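Side-chain contacts in possible periplasmic protein (Campylobacter jejuni, PDB 3RGC), which is a SurA-like periplasmic chaperone and is thought to have peptidyl-prolyl cis-trans isomerase activity: residues Phe114-Ala119 and Pro212-Val217; Lys120-Gln125 and Leu222-Ser227. One frame throughout, in Å; residues are numbered along the deposited sequence.

Interaction 1 (Phe114-Ala119 and Pro212-Val217); sequences FSDDGA and PEYEQV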
ATOM      1  N   PHE B 114     -24.800  -3.236 -10.572  1.00 51.60           N
ATOM      2  CA  PHE B 114     -23.417  -3.704 -10.479  1.00 40.38           C
ATOM      3  C   PHE B 114     -22.917  -4.195 -11.837  1.00 45.65           C
ATOM      4  O   PHE B 114     -21.946  -4.945 -11.895  1.00 43.62           O
ATOM      5  CB  PHE B 114     -23.293  -4.866  -9.478  1.00 48.94           C
ATOM      6  CG  PHE B 114     -23.609  -4.501  -8.047  1.00 47.01           C
ATOM      7  CD1 PHE B 114     -22.623  -3.997  -7.212  1.00 34.18           C
ATOM      8  CD2 PHE B 114     -24.888  -4.686  -7.536  1.00 53.97           C
ATOM      9  CE1 PHE B 114     -22.910  -3.669  -5.904  1.00 45.28           C
ATOM     10  CE2 PHE B 114     -25.183  -4.366  -6.219  1.00 52.68           C
ATOM     11  CZ  PHE B 114     -24.192  -3.855  -5.405  1.00 54.76           C
ATOM     12  N   SER B 115     -23.579  -3.783 -12.919  1.00 48.25           N
ATOM     13  CA  SER B 115     -23.321  -4.347 -14.246  1.00 44.83           C
ATOM     14  C   SER B 115     -22.118  -3.716 -14.920  1.00 51.11           C
ATOM     15  O   SER B 115     -21.847  -2.526 -14.756  1.00 53.45           O
ATOM     16  CB  SER B 115     -24.555  -4.241 -15.150  1.00 44.68           C
ATOM     17  OG  SER B 115     -24.807  -2.905 -15.552  1.00 49.90           O
ATOM     18  N   ASP B 116     -21.395  -4.520 -15.689  1.00 61.86           N
ATOM     19  CA  ASP B 116     -20.182  -4.037 -16.332  1.00 55.07           C
ATOM     20  C   ASP B 116     -20.501  -2.884 -17.265  1.00 48.44           C
ATOM     21  O   ASP B 116     -19.807  -1.862 -17.268  1.00 50.80           O
ATOM     22  CB  ASP B 116     -19.471  -5.157 -17.086  1.00 59.02           C
ATOM     23  CG  ASP B 116     -17.999  -4.857 -17.305  1.00 79.55           C
ATOM     24  OD1 ASP B 116     -17.452  -4.014 -16.560  1.00 80.50           O
ATOM     25  OD2 ASP B 116     -17.388  -5.462 -18.215  1.00 90.49           O
ATOM     26  N   ASP B 117     -21.563  -3.027 -18.049  1.00 44.56           N
ATOM     27  CA  ASP B 117     -21.926  -1.941 -18.937  1.00 46.99           C
ATOM     28  C   ASP B 117     -22.394  -0.713 -18.169  1.00 45.27           C
ATOM     29  O   ASP B 117     -22.092   0.405 -18.571  1.00 50.88           O
ATOM     30  CB  ASP B 117     -22.883  -2.370 -20.061  1.00 65.68           C
ATOM     31  CG  ASP B 117     -24.092  -3.119 -19.562  1.00 79.24           C
ATOM     32  OD1 ASP B 117     -23.961  -3.957 -18.639  1.00 84.88           O
ATOM     33  OD2 ASP B 117     -25.179  -2.873 -20.122  1.00 79.62           O
ATOM     34  N   GLY B 118     -23.080  -0.916 -17.043  1.00 48.17           N
ATOM     35  CA  GLY B 118     -23.455   0.193 -16.182  1.00 40.61           C
ATOM     36  C   GLY B 118     -22.235   0.997 -15.761  1.00 46.72           C
ATOM     37  O   GLY B 118     -22.215   2.224 -15.858  1.00 48.28           O
ATOM     38  N   ALA B 119     -21.204   0.299 -15.302  1.00 49.20           N
ATOM     39  CA  ALA B 119     -19.961   0.944 -14.897  1.00 44.37           C
ATOM     40  C   ALA B 119     -19.268   1.632 -16.063  1.00 50.20           C
ATOM     41  O   ALA B 119     -18.924   2.812 -15.962  1.00 50.83           O
ATOM     42  CB  ALA B 119     -19.031  -0.059 -14.240  1.00 45.30           C
ATOM     43  N   PRO B 212      -6.313   8.864 -19.458  1.00 92.04           N
ATOM     44  CA  PRO B 212      -7.258   7.895 -18.891  1.00 95.62           C
ATOM     45  C   PRO B 212      -7.174   6.551 -19.619  1.00 87.43           C
ATOM     46  O   PRO B 212      -6.576   6.498 -20.704  1.00 85.29           O
ATOM     47  CB  PRO B 212      -8.608   8.554 -19.172  1.00 95.86           C
ATOM     48  CG  PRO B 212      -8.351   9.474 -20.395  1.00 88.61           C
ATOM     49  CD  PRO B 212      -6.864   9.482 -20.671  1.00 86.47           C
ATOM     50  N   GLU B 213      -7.740   5.495 -19.030  1.00 69.44           N
ATOM     51  CA  GLU B 213      -7.861   4.197 -19.704  1.00 70.97           C
ATOM     52  C   GLU B 213      -8.716   3.184 -18.925  1.00 88.30           C
ATOM     53  O   GLU B 213      -8.416   2.873 -17.769  1.00 94.17           O
ATOM     54  CB  GLU B 213      -6.481   3.593 -19.953  1.00 60.41           C
ATOM     55  N   TYR B 214      -9.762   2.647 -19.559  1.00 87.71           N
ATOM     56  CA  TYR B 214     -10.640   1.672 -18.897  1.00 84.94           C
ATOM     57  C   TYR B 214      -9.990   0.298 -18.854  1.00 91.46           C
ATOM     58  O   TYR B 214      -8.914   0.106 -19.410  1.00105.25           O
ATOM     59  CB  TYR B 214     -12.001   1.588 -19.595  1.00 81.98           C
ATOM     60  CG  TYR B 214     -13.078   0.851 -18.806  1.00 80.38           C
ATOM     61  CD1 TYR B 214     -13.778   1.484 -17.792  1.00 73.06           C
ATOM     62  CD2 TYR B 214     -13.410  -0.469 -19.095  1.00 81.04           C
ATOM     63  CE1 TYR B 214     -14.764   0.820 -17.071  1.00 70.20           C
ATOM     64  CE2 TYR B 214     -14.404  -1.141 -18.375  1.00 69.40           C
ATOM     65  CZ  TYR B 214     -15.075  -0.490 -17.367  1.00 66.90           C
ATOM     66  OH  TYR B 214     -16.062  -1.137 -16.643  1.00 70.33           O
ATOM     67  N   GLU B 215     -10.650  -0.655 -18.200  1.00 90.17           N
ATOM     68  CA  GLU B 215     -10.085  -1.989 -17.972  1.00 87.81           C
ATOM     69  C   GLU B 215      -8.855  -1.933 -17.067  1.00 79.29           C
ATOM     70  O   GLU B 215      -8.576  -2.870 -16.322  1.00 80.91           O
ATOM     71  CB  GLU B 215      -9.755  -2.697 -19.291  1.00 84.44           C
ATOM     72  CG  GLU B 215     -10.833  -3.655 -19.774  1.00 86.04           C
ATOM     73  N   GLN B 216      -8.129  -0.825 -17.135  1.00 76.02           N
ATOM     74  CA  GLN B 216      -6.986  -0.590 -16.265  1.00 83.89           C
ATOM     75  C   GLN B 216      -7.456   0.174 -15.042  1.00 89.04           C
ATOM     76  O   GLN B 216      -6.654   0.682 -14.263  1.00 98.63           O
ATOM     77  CB  GLN B 216      -5.910   0.220 -16.996  1.00 79.89           C
ATOM     78  N   VAL B 217      -8.770   0.248 -14.878  1.00 80.01           N
ATOM     79  CA  VAL B 217      -9.360   1.069 -13.840  1.00 73.48           C
ATOM     80  C   VAL B 217     -10.739   0.493 -13.492  1.00 74.64           C
ATOM     81  O   VAL B 217     -11.516   1.075 -12.735  1.00 67.23           O
ATOM     82  CB  VAL B 217      -9.463   2.529 -14.322  1.00 73.52           C
ATOM     83  CG1 VAL B 217     -10.601   2.678 -15.319  1.00 68.04           C
ATOM     84  CG2 VAL B 217      -9.615   3.483 -13.147  1.00 78.89           C
TER
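Tyr214 reaches from the loop between strand 198-207 and helix 218-244 to the first turn of helix 116-125, where its OH meets the carboxylate of Asp116. Tyr214 OH donates a weak hydrogen bond to Asp116 OD1 at 3.2 Å, and the acceptor lies at the ring edge, near the ring plane. With CG anti to the backbone N (chi1 -167°), Tyr214 extends away from its loop and bridges a wide gap: the CA atoms of Tyr214 and Ala119 stay 10.2 Å apart. Asp116 turns its carboxylate to meet it through a similar first torsion, and the carboxylate and ring planes are 35° apart. Beside this bond, Ala119 CB packs against the same Tyr214 OH at 4.0 Å. The helix start is held separately: at the N-cap, Gly118 N donates to Ser115 OG at 3.0 Å, a capping bond, and that OG is also hydrogen-bonded to Asp113. Phe123 meets the Tyr214 ring obliquely, and Val221 of helix 218-244 touches both Ala119 and Tyr214. A long, weak ion pair joins Asp116 OD2 to Lys218. The contact therefore rests on one weak polar link supported by apolar packing, and the nearby helix N-terminus and lysine would be expected to favour a charged Asp116.

Interaction 2 (Lys120-Gln125 and Leu222-Ser227); sequences KKFFEQ and LNAYVS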
ATOM      1  N   LYS B 120     -19.069   0.913 -17.169  1.00 50.54           N
ATOM      2  CA  LYS B 120     -18.411   1.514 -18.332  1.00 54.09           C
ATOM      3  C   LYS B 120     -19.061   2.846 -18.611  1.00 49.01           C
ATOM      4  O   LYS B 120     -18.391   3.870 -18.677  1.00 45.00           O
ATOM      5  CB  LYS B 120     -18.513   0.643 -19.592  1.00 59.21           C
ATOM      6  CG  LYS B 120     -17.734  -0.658 -19.549  1.00 68.51           C
ATOM      7  N   LYS B 121     -20.380   2.833 -18.766  1.00 46.76           N
ATOM      8  CA  LYS B 121     -21.080   4.050 -19.131  1.00 51.76           C
ATOM      9  C   LYS B 121     -20.846   5.133 -18.082  1.00 43.32           C
ATOM     10  O   LYS B 121     -20.714   6.310 -18.415  1.00 50.64           O
ATOM     11  CB  LYS B 121     -22.569   3.784 -19.341  1.00 52.06           C
ATOM     12  CG  LYS B 121     -23.239   4.830 -20.207  1.00 52.35           C
ATOM     13  CD  LYS B 121     -22.698   4.825 -21.633  1.00 55.69           C
ATOM     14  CE  LYS B 121     -23.428   5.853 -22.503  1.00 61.60           C
ATOM     15  NZ  LYS B 121     -22.908   5.862 -23.895  1.00 63.14           N
ATOM     16  N   PHE B 122     -20.763   4.731 -16.820  1.00 41.96           N
ATOM     17  CA  PHE B 122     -20.401   5.662 -15.765  1.00 50.09           C
ATOM     18  C   PHE B 122     -18.998   6.220 -15.987  1.00 57.42           C
ATOM     19  O   PHE B 122     -18.749   7.413 -15.798  1.00 61.05           O
ATOM     20  CB  PHE B 122     -20.467   5.005 -14.397  1.00 55.53           C
ATOM     21  CG  PHE B 122     -20.097   5.930 -13.283  1.00 57.83           C
ATOM     22  CD1 PHE B 122     -21.045   6.782 -12.732  1.00 53.93           C
ATOM     23  CD2 PHE B 122     -18.799   5.975 -12.805  1.00 61.03           C
ATOM     24  CE1 PHE B 122     -20.711   7.650 -11.710  1.00 57.11           C
ATOM     25  CE2 PHE B 122     -18.452   6.839 -11.786  1.00 66.90           C
ATOM     26  CZ  PHE B 122     -19.406   7.680 -11.238  1.00 66.67           C
ATOM     27  N   PHE B 123     -18.082   5.349 -16.384  1.00 55.45           N
ATOM     28  CA  PHE B 123     -16.725   5.765 -16.709  1.00 53.88           C
ATOM     29  C   PHE B 123     -16.678   6.829 -17.806  1.00 53.97           C
ATOM     30  O   PHE B 123     -16.117   7.906 -17.618  1.00 54.23           O
ATOM     31  CB  PHE B 123     -15.902   4.556 -17.141  1.00 57.94           C
ATOM     32  CG  PHE B 123     -14.531   4.906 -17.609  1.00 60.96           C
ATOM     33  CD1 PHE B 123     -13.614   5.474 -16.734  1.00 63.74           C
ATOM     34  CD2 PHE B 123     -14.149   4.665 -18.918  1.00 59.44           C
ATOM     35  CE1 PHE B 123     -12.334   5.801 -17.155  1.00 63.91           C
ATOM     36  CE2 PHE B 123     -12.867   4.984 -19.348  1.00 64.50           C
ATOM     37  CZ  PHE B 123     -11.960   5.555 -18.464  1.00 65.31           C
ATOM     38  N   GLU B 124     -17.264   6.515 -18.957  1.00 58.47           N
ATOM     39  CA  GLU B 124     -17.282   7.440 -20.092  1.00 61.32           C
ATOM     40  C   GLU B 124     -17.874   8.797 -19.731  1.00 60.91           C
ATOM     41  O   GLU B 124     -17.544   9.799 -20.360  1.00 61.84           O
ATOM     42  CB  GLU B 124     -18.054   6.839 -21.270  1.00 63.77           C
ATOM     43  CG  GLU B 124     -17.488   5.511 -21.768  1.00 77.99           C
ATOM     44  CD  GLU B 124     -18.453   4.764 -22.680  1.00 82.47           C
ATOM     45  OE1 GLU B 124     -19.455   5.375 -23.123  1.00 85.15           O
ATOM     46  OE2 GLU B 124     -18.211   3.562 -22.946  1.00 76.43           O
ATOM     47  N   GLN B 125     -18.746   8.823 -18.724  1.00 57.44           N
ATOM     48  CA  GLN B 125     -19.401  10.057 -18.294  1.00 58.96           C
ATOM     49  C   GLN B 125     -18.534  10.838 -17.307  1.00 60.89           C
ATOM     50  O   GLN B 125     -18.677  12.054 -17.173  1.00 62.68           O
ATOM     51  CB  GLN B 125     -20.769   9.755 -17.649  1.00 57.51           C
ATOM     52  CG  GLN B 125     -21.918   9.461 -18.615  1.00 58.81           C
ATOM     53  CD  GLN B 125     -23.207   9.093 -17.882  1.00 70.05           C
ATOM     54  OE1 GLN B 125     -23.171   8.538 -16.780  1.00 70.80           O
ATOM     55  NE2 GLN B 125     -24.352   9.411 -18.487  1.00 66.98           N
ATOM     56  N   LEU B 222     -16.064   0.836 -10.582  1.00 45.40           N
ATOM     57  CA  LEU B 222     -17.178   0.110  -9.994  1.00 45.01           C
ATOM     58  C   LEU B 222     -17.455   0.618  -8.582  1.00 48.78           C
ATOM     59  O   LEU B 222     -18.602   0.855  -8.229  1.00 51.13           O
ATOM     60  CB  LEU B 222     -16.950  -1.394 -10.012  1.00 44.18           C
ATOM     61  CG  LEU B 222     -18.167  -2.209  -9.579  1.00 53.61           C
ATOM     62  CD1 LEU B 222     -19.394  -1.792 -10.378  1.00 61.22           C
ATOM     63  CD2 LEU B 222     -17.908  -3.701  -9.729  1.00 52.67           C
ATOM     64  N   ASN B 223     -16.411   0.822  -7.783  1.00 46.08           N
ATOM     65  CA  ASN B 223     -16.626   1.343  -6.437  1.00 45.22           C
ATOM     66  C   ASN B 223     -17.228   2.756  -6.448  1.00 38.33           C
ATOM     67  O   ASN B 223     -18.146   3.060  -5.687  1.00 44.74           O
ATOM     68  CB  ASN B 223     -15.328   1.304  -5.627  1.00 51.13           C
ATOM     69  CG  ASN B 223     -14.766  -0.104  -5.495  1.00 63.09           C
ATOM     70  OD1 ASN B 223     -15.507  -1.084  -5.490  1.00 65.22           O
ATOM     71  ND2 ASN B 223     -13.446  -0.208  -5.398  1.00 69.86           N
ATOM     72  N   ALA B 224     -16.718   3.604  -7.331  1.00 36.05           N
ATOM     73  CA  ALA B 224     -17.199   4.976  -7.462  1.00 42.15           C
ATOM     74  C   ALA B 224     -18.629   5.026  -8.009  1.00 55.70           C
ATOM     75  O   ALA B 224     -19.459   5.836  -7.569  1.00 54.71           O
ATOM     76  CB  ALA B 224     -16.268   5.772  -8.357  1.00 37.17           C
ATOM     77  N   TYR B 225     -18.914   4.161  -8.976  1.00 52.38           N
ATOM     78  CA  TYR B 225     -20.253   4.085  -9.546  1.00 45.90           C
ATOM     79  C   TYR B 225     -21.234   3.708  -8.458  1.00 39.26           C
ATOM     80  O   TYR B 225     -22.280   4.326  -8.295  1.00 46.83           O
ATOM     81  CB  TYR B 225     -20.276   3.049 -10.660  1.00 45.39           C
ATOM     82  CG  TYR B 225     -21.606   2.891 -11.333  1.00 40.27           C
ATOM     83  CD1 TYR B 225     -22.400   3.998 -11.614  1.00 44.31           C
ATOM     84  CD2 TYR B 225     -22.057   1.630 -11.725  1.00 42.41           C
ATOM     85  CE1 TYR B 225     -23.626   3.855 -12.252  1.00 54.14           C
ATOM     86  CE2 TYR B 225     -23.275   1.475 -12.366  1.00 50.17           C
ATOM     87  CZ  TYR B 225     -24.058   2.591 -12.631  1.00 54.40           C
ATOM     88  OH  TYR B 225     -25.271   2.444 -13.267  1.00 44.76           O
ATOM     89  N   VAL B 226     -20.876   2.691  -7.695  1.00 37.32           N
ATOM     90  CA  VAL B 226     -21.705   2.222  -6.600  1.00 44.74           C
ATOM     91  C   VAL B 226     -21.812   3.275  -5.493  1.00 42.84           C
ATOM     92  O   VAL B 226     -22.895   3.548  -4.990  1.00 38.70           O
ATOM     93  CB  VAL B 226     -21.140   0.915  -6.024  1.00 48.90           C
ATOM     94  CG1 VAL B 226     -21.832   0.564  -4.707  1.00 42.12           C
ATOM     95  CG2 VAL B 226     -21.272  -0.212  -7.048  1.00 44.85           C
ATOM     96  N   SER B 227     -20.687   3.876  -5.122  1.00 39.57           N
ATOM     97  CA  SER B 227     -20.718   4.968  -4.148  1.00 47.00           C
ATOM     98  C   SER B 227     -21.690   6.065  -4.579  1.00 48.95           C
ATOM     99  O   SER B 227     -22.509   6.530  -3.786  1.00 48.72           O
ATOM    100  CB  SER B 227     -19.318   5.568  -3.960  1.00 50.56           C
ATOM    101  OG  SER B 227     -19.389   6.985  -3.951  1.00 58.83           O
TER
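Phe122 lays one face of its ring over the backbone of Tyr225 where helix 116-125 packs against the long helix 218-244, a helix-helix contact in this SurA-like chaperone. Tyr225 CA sits 3.9 Å from the Phe122 ring centroid, only 6° off the ring normal, a CH-pi contact over the face. The helices come close here, with the CA atoms of Phe122 and Tyr225 6.4 Å apart. CB of Phe122 is directed toward helix 218-244, and CG, anti to the backbone N (chi1 180°), carries the ring onto Tyr225. The two rings also meet, neither stacked nor edge-to-face: their centroids are 5.1 Å apart and their planes inclined at 39°. The closest approach between them brings Phe122 CD1 to 3.3 Å from Tyr225 CD1. At the far side of the Phe122 ring, CE2 touches the methyl CB of Ala224 at 4.2 Å. Farther out, Glu228 of helix 218-244 also packs on Phe122, while Phe130 touches Ala224 from a loop. The polar end of Tyr225 is engaged beyond the aromatic contact: the ring runs on past Phe122, and Tyr225 OH is hydrogen-bonded to Asp113 OD2.

In the fold
Helix 116-125 serves both contacts, giving its first turn to interaction 1 and its later turns to interaction 2; the centres of the two contacts lie about 7 Å apart. Both are partly buried, each with one buried residue, Ala119 or Phe122, but interaction 1 also includes the exposed Asp116. It ties the helix to a loop by a hydroxyl and a carboxylate; interaction 2 joins it to helix 218-244 by apolar and aromatic packing, without a hydrogen bond across, and buries more surface (158 against 100 Å²). The two merge where Tyr214 packs on Lys120 and Phe123, and where Tyr225 abuts Gly118 and Ala119. One carboxylate, Asp113, serves both the helix cap and the Tyr225 hydroxyl.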